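Local coordinates for protein pyruvate formate-lyase 2 (Archaeoglobus fulgidus, PDB 2F3O) that is of unknown physiological function but belongs to the glycyl radical enzymes and probably acts as a lyase, at residues D346-E357 / G376-L385; C629-F640 / G652-S660. All blocks are in the same frame, centred on the assembly; numbering follows the deposited sequence.

Contact 1 of 2, residues D346-E357 / G376-L385; sequences DATNELTYLMLE and GSPESFLKRL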
loop_
_atom_site.group_PDB
_atom_site.type_symbol
_atom_site.label_atom_id
_atom_site.label_comp_id
_atom_site.label_asym_id
_atom_site.label_seq_id
_atom_site.Cartn_x
_atom_site.Cartn_y
_atom_site.Cartn_z
ATOM N N ASP A 346 -30.331 26.085 4.781
ATOM C CA ASP A 346 -30.965 25.681 6.016
ATOM C C ASP A 346 -31.683 24.357 5.822
ATOM O O ASP A 346 -32.406 24.180 4.840
ATOM C CB ASP A 346 -31.945 26.754 6.469
ATOM C CG ASP A 346 -32.571 26.416 7.780
ATOM O OD1 ASP A 346 -31.795 26.210 8.745
ATOM O OD2 ASP A 346 -33.821 26.321 7.828
ATOM N N ALA A 347 -31.466 23.428 6.747
ATOM C CA ALA A 347 -32.075 22.104 6.637
ATOM C C ALA A 347 -33.159 21.831 7.689
ATOM O O ALA A 347 -33.542 20.682 7.913
ATOM C CB ALA A 347 -31.003 21.017 6.677
ATOM N N THR A 348 -33.637 22.885 8.338
ATOM C CA THR A 348 -34.783 22.784 9.230
ATOM C C THR A 348 -36.039 22.397 8.421
ATOM O O THR A 348 -36.317 22.983 7.383
ATOM C CB THR A 348 -34.983 24.119 9.990
ATOM O OG1 THR A 348 -33.912 24.302 10.925
ATOM C CG2 THR A 348 -36.299 24.143 10.731
ATOM N N ASN A 349 -36.755 21.369 8.863
ATOM C CA ASN A 349 -38.003 20.971 8.219
ATOM C C ASN A 349 -39.059 20.918 9.305
ATOM O O ASN A 349 -38.747 21.200 10.455
ATOM C CB ASN A 349 -37.870 19.610 7.525
ATOM C CG ASN A 349 -37.228 18.550 8.417
ATOM O OD1 ASN A 349 -37.519 18.453 9.608
ATOM N ND2 ASN A 349 -36.341 17.759 7.837
ATOM N N GLU A 350 -40.279 20.509 8.959
ATOM C CA GLU A 350 -41.389 20.514 9.910
ATOM C C GLU A 350 -41.170 19.495 11.023
ATOM O O GLU A 350 -41.735 19.604 12.120
ATOM C CB GLU A 350 -42.707 20.219 9.193
ATOM C CG GLU A 350 -43.948 20.787 9.906
ATOM C CD GLU A 350 -45.200 19.899 9.764
ATOM O OE1 GLU A 350 -45.465 19.369 8.649
ATOM O OE2 GLU A 350 -45.918 19.751 10.787
ATOM N N LEU A 351 -40.326 18.509 10.746
ATOM C CA LEU A 351 -40.066 17.468 11.707
ATOM C C LEU A 351 -39.081 17.952 12.758
ATOM O O LEU A 351 -39.037 17.409 13.860
ATOM C CB LEU A 351 -39.547 16.240 10.984
ATOM C CG LEU A 351 -39.675 14.886 11.654
ATOM C CD1 LEU A 351 -41.066 14.650 12.215
ATOM C CD2 LEU A 351 -39.339 13.872 10.618
ATOM N N THR A 352 -38.300 18.976 12.416
ATOM C CA THR A 352 -37.383 19.592 13.374
ATOM C C THR A 352 -38.191 20.218 14.496
ATOM O O THR A 352 -37.916 19.975 15.674
ATOM C CB THR A 352 -36.523 20.693 12.736
ATOM O OG1 THR A 352 -35.907 20.197 11.548
ATOM C CG2 THR A 352 -35.472 21.171 13.694
ATOM N N TYR A 353 -39.207 20.993 14.108
ATOM C CA TYR A 353 -40.095 21.682 15.047
ATOM C C TYR A 353 -40.825 20.706 15.959
ATOM O O TYR A 353 -40.906 20.912 17.173
ATOM C CB TYR A 353 -41.123 22.510 14.282
ATOM C CG TYR A 353 -40.577 23.766 13.655
ATOM C CD1 TYR A 353 -40.249 23.806 12.306
ATOM C CD2 TYR A 353 -40.408 24.923 14.409
ATOM C CE1 TYR A 353 -39.755 24.966 11.721
ATOM C CE2 TYR A 353 -39.911 26.087 13.839
ATOM C CZ TYR A 353 -39.583 26.106 12.495
ATOM O OH TYR A 353 -39.086 27.268 11.925
ATOM N N LEU A 354 -41.349 19.646 15.346
ATOM C CA LEU A 354 -42.027 18.571 16.051
ATOM C C LEU A 354 -41.163 18.014 17.148
ATOM O O LEU A 354 -41.605 17.871 18.274
ATOM C CB LEU A 354 -42.367 17.432 15.098
ATOM C CG LEU A 354 -43.823 17.332 14.690
ATOM C CD1 LEU A 354 -44.104 15.899 14.265
ATOM C CD2 LEU A 354 -44.718 17.758 15.851
ATOM N N MET A 355 -39.914 17.735 16.814
ATOM C CA MET A 355 -39.009 17.141 17.761
ATOM C C MET A 355 -38.679 18.050 18.937
ATOM O O MET A 355 -38.443 17.567 20.035
ATOM C CB MET A 355 -37.772 16.629 17.047
ATOM C CG MET A 355 -38.058 15.331 16.360
ATOM S SD MET A 355 -36.851 14.967 15.112
ATOM C CE MET A 355 -37.483 13.446 14.429
ATOM N N LEU A 356 -38.709 19.359 18.704
ATOM C CA LEU A 356 -38.497 20.343 19.752
ATOM C C LEU A 356 -39.690 20.319 20.702
ATOM O O LEU A 356 -39.520 20.383 21.924
ATOM C CB LEU A 356 -38.359 21.737 19.138
ATOM C CG LEU A 356 -37.438 22.829 19.692
ATOM C CD1 LEU A 356 -38.026 24.169 19.299
ATOM C CD2 LEU A 356 -37.196 22.787 21.201
ATOM N N GLU A 357 -40.888 20.219 20.125
ATOM C CA GLU A 357 -42.140 20.188 20.890
ATOM C C GLU A 357 -42.257 19.008 21.826
ATOM O O GLU A 357 -42.596 19.191 22.986
ATOM C CB GLU A 357 -43.334 20.152 19.958
ATOM C CG GLU A 357 -43.935 21.474 19.620
ATOM C CD GLU A 357 -45.361 21.291 19.146
ATOM O OE1 GLU A 357 -45.617 21.526 17.941
ATOM O OE2 GLU A 357 -46.214 20.867 19.975
ATOM N N GLY A 376 -28.227 30.968 9.333
ATOM C CA GLY A 376 -29.329 30.922 8.404
ATOM C C GLY A 376 -30.533 30.180 8.941
ATOM O O GLY A 376 -31.440 29.830 8.170
ATOM N N SER A 377 -30.547 29.925 10.252
ATOM C CA SER A 377 -31.680 29.237 10.892
ATOM C C SER A 377 -32.922 30.141 10.867
ATOM O O SER A 377 -32.777 31.354 11.003
ATOM C CB SER A 377 -31.322 28.865 12.329
ATOM O OG SER A 377 -30.195 28.014 12.379
ATOM N N PRO A 378 -34.136 29.571 10.675
ATOM C CA PRO A 378 -35.315 30.445 10.599
ATOM C C PRO A 378 -35.575 31.127 11.927
ATOM O O PRO A 378 -35.361 30.529 12.990
ATOM C CB PRO A 378 -36.468 29.482 10.269
ATOM C CG PRO A 378 -35.821 28.244 9.787
ATOM C CD PRO A 378 -34.515 28.156 10.536
ATOM N N GLU A 379 -36.003 32.383 11.845
ATOM C CA GLU A 379 -36.194 33.248 13.006
ATOM C C GLU A 379 -37.222 32.648 13.961
ATOM O O GLU A 379 -37.017 32.668 15.182
ATOM C CB GLU A 379 -36.597 34.656 12.549
ATOM C CG GLU A 379 -36.958 35.645 13.660
ATOM C CD GLU A 379 -35.875 35.778 14.727
ATOM O OE1 GLU A 379 -34.688 36.001 14.366
ATOM O OE2 GLU A 379 -36.224 35.664 15.929
ATOM N N SER A 380 -38.288 32.071 13.399
ATOM C CA SER A 380 -39.312 31.390 14.191
ATOM C C SER A 380 -38.725 30.272 15.024
ATOM O O SER A 380 -39.054 30.129 16.201
ATOM C CB SER A 380 -40.409 30.839 13.297
ATOM O OG SER A 380 -39.891 30.570 12.013
ATOM N N PHE A 381 -37.825 29.507 14.420
ATOM C CA PHE A 381 -37.215 28.392 15.110
ATOM C C PHE A 381 -36.372 28.842 16.305
ATOM O O PHE A 381 -36.408 28.212 17.365
ATOM C CB PHE A 381 -36.414 27.507 14.149
ATOM C CG PHE A 381 -35.865 26.274 14.803
ATOM C CD1 PHE A 381 -36.726 25.332 15.357
ATOM C CD2 PHE A 381 -34.503 26.069 14.899
ATOM C CE1 PHE A 381 -36.234 24.207 15.988
ATOM C CE2 PHE A 381 -34.005 24.946 15.518
ATOM C CZ PHE A 381 -34.864 24.013 16.068
ATOM N N LEU A 382 -35.649 29.947 16.145
ATOM C CA LEU A 382 -34.862 30.525 17.248
ATOM C C LEU A 382 -35.736 31.065 18.387
ATOM O O LEU A 382 -35.363 30.966 19.556
ATOM C CB LEU A 382 -33.945 31.643 16.741
ATOM C CG LEU A 382 -32.731 31.317 15.874
ATOM C CD1 LEU A 382 -31.776 32.509 15.834
ATOM C CD2 LEU A 382 -32.039 30.101 16.432
ATOM N N LYS A 383 -36.885 31.641 18.021
ATOM C CA LYS A 383 -37.883 32.114 18.990
ATOM C C LYS A 383 -38.406 30.940 19.796
ATOM O O LYS A 383 -38.426 30.977 21.027
ATOM C CB LYS A 383 -39.059 32.813 18.289
ATOM C CG LYS A 383 -38.842 34.293 17.979
ATOM C CD LYS A 383 -40.175 35.046 17.947
ATOM C CE LYS A 383 -39.969 36.545 17.755
ATOM N NZ LYS A 383 -39.233 36.838 16.490
ATOM N N ARG A 384 -38.778 29.887 19.071
ATOM C CA ARG A 384 -39.344 28.679 19.638
ATOM C C ARG A 384 -38.364 27.905 20.505
ATOM O O ARG A 384 -38.766 27.229 21.443
ATOM C CB ARG A 384 -39.864 27.797 18.517
ATOM C CG ARG A 384 -41.071 26.995 18.917
ATOM C CD ARG A 384 -42.027 26.826 17.739
ATOM N NE ARG A 384 -42.682 25.517 17.783
ATOM C CZ ARG A 384 -43.682 25.140 16.990
ATOM N NH1 ARG A 384 -44.166 25.978 16.075
ATOM N NH2 ARG A 384 -44.200 23.921 17.118
ATOM N N LEU A 385 -37.079 28.005 20.183
ATOM C CA LEU A 385 -36.032 27.459 21.026
ATOM C C LEU A 385 -35.930 28.264 22.295
ATOM O O LEU A 385 -35.789 27.706 23.379
ATOM C CB LEU A 385 -34.690 27.563 20.328
ATOM C CG LEU A 385 -34.223 26.450 19.412
ATOM C CD1 LEU A 385 -33.140 27.016 18.509
ATOM C CD2 LEU A 385 -33.714 25.275 20.240
#
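Asp346 lies against the loop 376-378: CG is anti to the backbone N (chi1 -177°), which brings OD2 to 3.3 Å from Pro378 CD. Asp346 CB lies 3.6 Å from Gly376 O. Thr348 points OG1 at Pro378 CD, 3.9 Å away. Thr352 sets CG2 obliquely against the Phe381 ring, 3.8 Å from CZ, while its OG1 bonds to Asp279 and closes a capping box with Asn349 at the start of the helix. Helices 350-357 and 379-385 run nearly parallel, 7° apart with axes 11.1 Å from each other. They belong to successive beta-alpha-beta crossovers, since the strands before, between and after them (334-338, 368-373, 396-400) are parallel neighbours. Tyr353 reaches across between the helices. The edge of Phe381 points at the face of Tyr353 in a T-shaped pair, planes at 86° and centroids 5.3 Å apart, and Tyr353 OH takes a weak hydrogen bond from Ser380 OG. Leu356 puts CD1 on Phe381 CE1 at 3.8 Å, on the sheet side where Leu385 also packs. At the exposed margin Glu357 OE1 forms a salt bridge of 2.9 Å to Arg384 NH2, and Tyr353 CD2 lies over one face of that guanidinium.

Contact 2 of 2, residues C629-F640 / G652-S660; sequences CYPMTTNVGFGF and GEPLNPGVS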
loop_
_atom_site.group_PDB
_atom_site.type_symbol
_atom_site.label_atom_id
_atom_site.label_comp_id
_atom_site.label_asym_id
_atom_site.label_seq_id
_atom_site.Cartn_x
_atom_site.Cartn_y
_atom_site.Cartn_z
ATOM N N CYS A 629 -13.113 19.504 25.133
ATOM C CA CYS A 629 -13.123 20.134 26.453
ATOM C C CYS A 629 -14.456 20.071 27.169
ATOM O O CYS A 629 -15.243 21.018 27.110
ATOM C CB CYS A 629 -12.686 21.589 26.370
ATOM S SG CYS A 629 -12.170 22.200 27.976
ATOM N N TYR A 630 -14.707 18.972 27.861
ATOM C CA TYR A 630 -15.940 18.848 28.604
ATOM C C TYR A 630 -15.668 17.947 29.782
ATOM O O TYR A 630 -14.810 17.078 29.685
ATOM C CB TYR A 630 -17.103 18.349 27.715
ATOM C CG TYR A 630 -16.994 16.956 27.177
ATOM C CD1 TYR A 630 -17.428 15.857 27.919
ATOM C CD2 TYR A 630 -16.494 16.739 25.910
ATOM C CE1 TYR A 630 -17.321 14.586 27.425
ATOM C CE2 TYR A 630 -16.408 15.480 25.392
ATOM C CZ TYR A 630 -16.801 14.402 26.156
ATOM O OH TYR A 630 -16.698 13.145 25.627
ATOM N N PRO A 631 -16.371 18.162 30.906
ATOM C CA PRO A 631 -15.942 17.498 32.115
ATOM C C PRO A 631 -16.596 16.198 32.552
ATOM O O PRO A 631 -15.970 15.485 33.332
ATOM C CB PRO A 631 -16.257 18.545 33.177
ATOM C CG PRO A 631 -17.445 19.235 32.659
ATOM C CD PRO A 631 -17.480 19.093 31.175
ATOM N N MET A 632 -17.809 15.894 32.081
ATOM C CA MET A 632 -18.759 15.028 32.826
ATOM C C MET A 632 -18.871 15.576 34.242
ATOM O O MET A 632 -19.083 16.767 34.405
ATOM C CB MET A 632 -18.395 13.532 32.819
ATOM C CG MET A 632 -18.345 12.894 31.427
ATOM S SD MET A 632 -19.732 13.294 30.343
ATOM C CE MET A 632 -21.103 12.522 31.204
ATOM N N THR A 633 -18.708 14.748 35.265
ATOM C CA THR A 633 -18.493 15.336 36.588
ATOM C C THR A 633 -17.099 15.028 37.104
ATOM O O THR A 633 -16.880 15.016 38.308
ATOM C CB THR A 633 -19.584 14.986 37.672
ATOM O OG1 THR A 633 -19.494 13.616 38.065
ATOM C CG2 THR A 633 -20.987 15.277 37.179
ATOM N N THR A 634 -16.153 14.796 36.191
ATOM C CA THR A 634 -14.776 14.511 36.596
ATOM C C THR A 634 -14.048 15.760 37.054
ATOM O O THR A 634 -12.988 15.655 37.650
ATOM C CB THR A 634 -13.904 13.870 35.485
ATOM O OG1 THR A 634 -13.584 14.856 34.494
ATOM C CG2 THR A 634 -14.588 12.674 34.838
ATOM N N ASN A 635 -14.601 16.939 36.770
ATOM C CA ASN A 635 -14.031 18.166 37.314
ATOM C C ASN A 635 -14.156 18.168 38.823
ATOM O O ASN A 635 -13.272 18.681 39.518
ATOM C CB ASN A 635 -14.677 19.415 36.738
ATOM C CG ASN A 635 -16.085 19.597 37.200
ATOM O OD1 ASN A 635 -16.882 18.660 37.171
ATOM N ND2 ASN A 635 -16.413 20.797 37.642
ATOM N N VAL A 636 -15.236 17.555 39.317
ATOM C CA VAL A 636 -15.427 17.355 40.739
ATOM C C VAL A 636 -14.494 16.249 41.234
ATOM O O VAL A 636 -13.763 16.432 42.211
ATOM C CB VAL A 636 -16.896 17.019 41.071
ATOM C CG1 VAL A 636 -17.069 16.725 42.574
ATOM C CG2 VAL A 636 -17.807 18.150 40.616
ATOM N N GLY A 637 -14.506 15.118 40.538
ATOM C CA GLY A 637 -13.757 13.952 40.969
ATOM C C GLY A 637 -12.269 14.224 41.052
ATOM O O GLY A 637 -11.630 13.865 42.053
ATOM N N PHE A 638 -11.734 14.882 40.014
ATOM C CA PHE A 638 -10.316 15.216 39.948
ATOM C C PHE A 638 -9.997 16.236 40.999
ATOM O O PHE A 638 -8.916 16.200 41.584
ATOM C CB PHE A 638 -9.921 15.820 38.603
ATOM C CG PHE A 638 -9.821 14.830 37.485
ATOM C CD1 PHE A 638 -10.145 15.207 36.188
ATOM C CD2 PHE A 638 -9.406 13.531 37.724
ATOM C CE1 PHE A 638 -10.054 14.321 35.168
ATOM C CE2 PHE A 638 -9.317 12.630 36.700
ATOM C CZ PHE A 638 -9.640 13.024 35.420
ATOM N N GLY A 639 -10.945 17.152 41.208
ATOM C CA GLY A 639 -10.865 18.175 42.247
ATOM C C GLY A 639 -10.508 17.627 43.615
ATOM O O GLY A 639 -9.533 18.086 44.201
ATOM N N PHE A 640 -11.266 16.624 44.082
ATOM C CA PHE A 640 -11.003 15.905 45.340
ATOM C C PHE A 640 -9.527 15.647 45.547
ATOM O O PHE A 640 -8.995 15.905 46.616
ATOM C CB PHE A 640 -11.652 14.513 45.373
ATOM C CG PHE A 640 -13.161 14.503 45.345
ATOM C CD1 PHE A 640 -13.908 15.550 45.869
ATOM C CD2 PHE A 640 -13.838 13.386 44.837
ATOM C CE1 PHE A 640 -15.315 15.514 45.840
ATOM C CE2 PHE A 640 -15.235 13.331 44.815
ATOM C CZ PHE A 640 -15.978 14.403 45.318
ATOM N N GLY A 652 -8.847 20.089 47.242
ATOM C CA GLY A 652 -9.991 19.196 47.371
ATOM C C GLY A 652 -11.189 19.735 46.634
ATOM O O GLY A 652 -12.106 18.991 46.295
ATOM N N GLU A 653 -11.168 21.040 46.382
ATOM C CA GLU A 653 -12.301 21.737 45.780
ATOM C C GLU A 653 -12.411 21.381 44.299
ATOM O O GLU A 653 -11.398 21.069 43.678
ATOM C CB GLU A 653 -12.170 23.263 45.979
ATOM C CG GLU A 653 -12.808 23.833 47.273
ATOM C CD GLU A 653 -12.555 25.361 47.464
ATOM O OE1 GLU A 653 -12.688 25.839 48.621
ATOM O OE2 GLU A 653 -12.222 26.083 46.477
ATOM N N PRO A 654 -13.647 21.386 43.746
ATOM C CA PRO A 654 -13.943 21.173 42.328
ATOM C C PRO A 654 -13.142 22.028 41.353
ATOM O O PRO A 654 -12.774 23.158 41.665
ATOM C CB PRO A 654 -15.409 21.573 42.228
ATOM C CG PRO A 654 -15.958 21.219 43.518
ATOM C CD PRO A 654 -14.896 21.553 44.513
ATOM N N LEU A 655 -12.883 21.474 40.176
ATOM C CA LEU A 655 -12.236 22.206 39.112
ATOM C C LEU A 655 -13.312 22.851 38.250
ATOM O O LEU A 655 -14.493 22.694 38.523
ATOM C CB LEU A 655 -11.362 21.268 38.283
ATOM C CG LEU A 655 -10.193 20.566 38.985
ATOM C CD1 LEU A 655 -9.661 19.512 38.067
ATOM C CD2 LEU A 655 -9.073 21.527 39.383
ATOM N N ASN A 656 -12.929 23.592 37.220
ATOM C CA ASN A 656 -13.951 24.243 36.420
ATOM C C ASN A 656 -14.518 23.290 35.374
ATOM O O ASN A 656 -13.804 22.412 34.886
ATOM C CB ASN A 656 -13.429 25.526 35.780
ATOM C CG ASN A 656 -12.494 25.266 34.643
ATOM O OD1 ASN A 656 -11.305 24.987 34.850
ATOM N ND2 ASN A 656 -13.005 25.387 33.418
ATOM N N PRO A 657 -15.813 23.439 35.043
ATOM C CA PRO A 657 -16.426 22.481 34.142
ATOM C C PRO A 657 -16.468 22.915 32.665
ATOM O O PRO A 657 -17.152 23.890 32.303
ATOM C CB PRO A 657 -17.843 22.348 34.711
ATOM C CG PRO A 657 -18.098 23.656 35.447
ATOM C CD PRO A 657 -16.799 24.430 35.500
ATOM N N GLY A 658 -15.753 22.170 31.822
ATOM C CA GLY A 658 -15.753 22.423 30.389
ATOM C C GLY A 658 -15.026 23.709 30.081
ATOM O O GLY A 658 -13.938 23.962 30.598
ATOM N N VAL A 659 -15.647 24.540 29.260
ATOM C CA VAL A 659 -15.096 25.848 28.964
ATOM C C VAL A 659 -15.813 26.906 29.790
ATOM O O VAL A 659 -15.766 28.098 29.473
ATOM C CB VAL A 659 -15.143 26.166 27.457
ATOM C CG1 VAL A 659 -14.215 25.236 26.725
ATOM C CG2 VAL A 659 -16.544 26.028 26.910
ATOM N N SER A 660 -16.475 26.461 30.857
ATOM C CA SER A 660 -17.174 27.369 31.748
ATOM C C SER A 660 -16.243 27.749 32.905
ATOM O O SER A 660 -15.478 26.907 33.385
ATOM C CB SER A 660 -18.479 26.734 32.251
ATOM O OG SER A 660 -19.257 26.187 31.197
HETATM O O HOH W 1 -14.479 18.237 44.239
#
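Asn635 and Leu655 are joined by two reciprocal hydrogen bonds. Leu655 N donates to Asn635 O at 2.9 Å with an N-H...O angle of 167°, and Asn635 ND2 returns a bond of 2.8 Å to Leu655 O, reaching it from above the carbonyl plane. The amide gets there because CG sits between the backbone N and the carbonyl carbon (chi1 70°), which also lays ND2 beside Pro657 CB. With the amide cut back to an alanine, Leu655 O would probably lose this donor and a gap open beside the Pro657 ring. Apolar contacts flank the pair: Leu655 CD1 meets Phe638 CB at 3.7 Å, Pro631 CG meets Pro657 CB at the same separation, and Cys629 SG touches Val659 CG1. Gly639, lacking a side chain, lets its CA come to 3.3 Å from Glu653 O. At the 652 end a water donates to Val636 O (2.8 Å) and Gly652 O (3.2 Å).

In the second shell, Asn635 O also accepts the helical bond from Gly639 N, on the opposite face of its carbonyl plane from Leu655 N. Pro631 O takes both Thr634 N and Thr634 OG1 in a type II' turn leading into the helix. Another such turn runs from Pro657 to Ser660. Farther out, strand 535-543 and helix 762-770 pack on this helix. The contact packs roughly the end of the pyruvate formate lyase-like region against the start of the glycine radical region. With N and O of Leu655 both bonded to neutral groups of Asn635, the chemistry is consistent with a defined backbone path there.

Overall arrangement
Contact 2 is mostly buried, its centre about 16 Å from the chain centre, whereas contact 1 lies about 24 Å out and is only partly buried. Their centres are about 33 Å apart and their nearest atoms about 18 Å, so they share no residues and do not touch. Contact 1 pairs two helices that pack on the sheet containing strands 368-373 and 396-400; contact 2 ties a helix to a loop beside the other sheet, following its edge strand 624-628. The area the segments cover on each other is nearly equal, 591 and 589 Å², but the chemistry differs: aromatic and aliphatic side chains with a charged pair at the outer margin in contact 1, amide and backbone hydrogen bonds in contact 2.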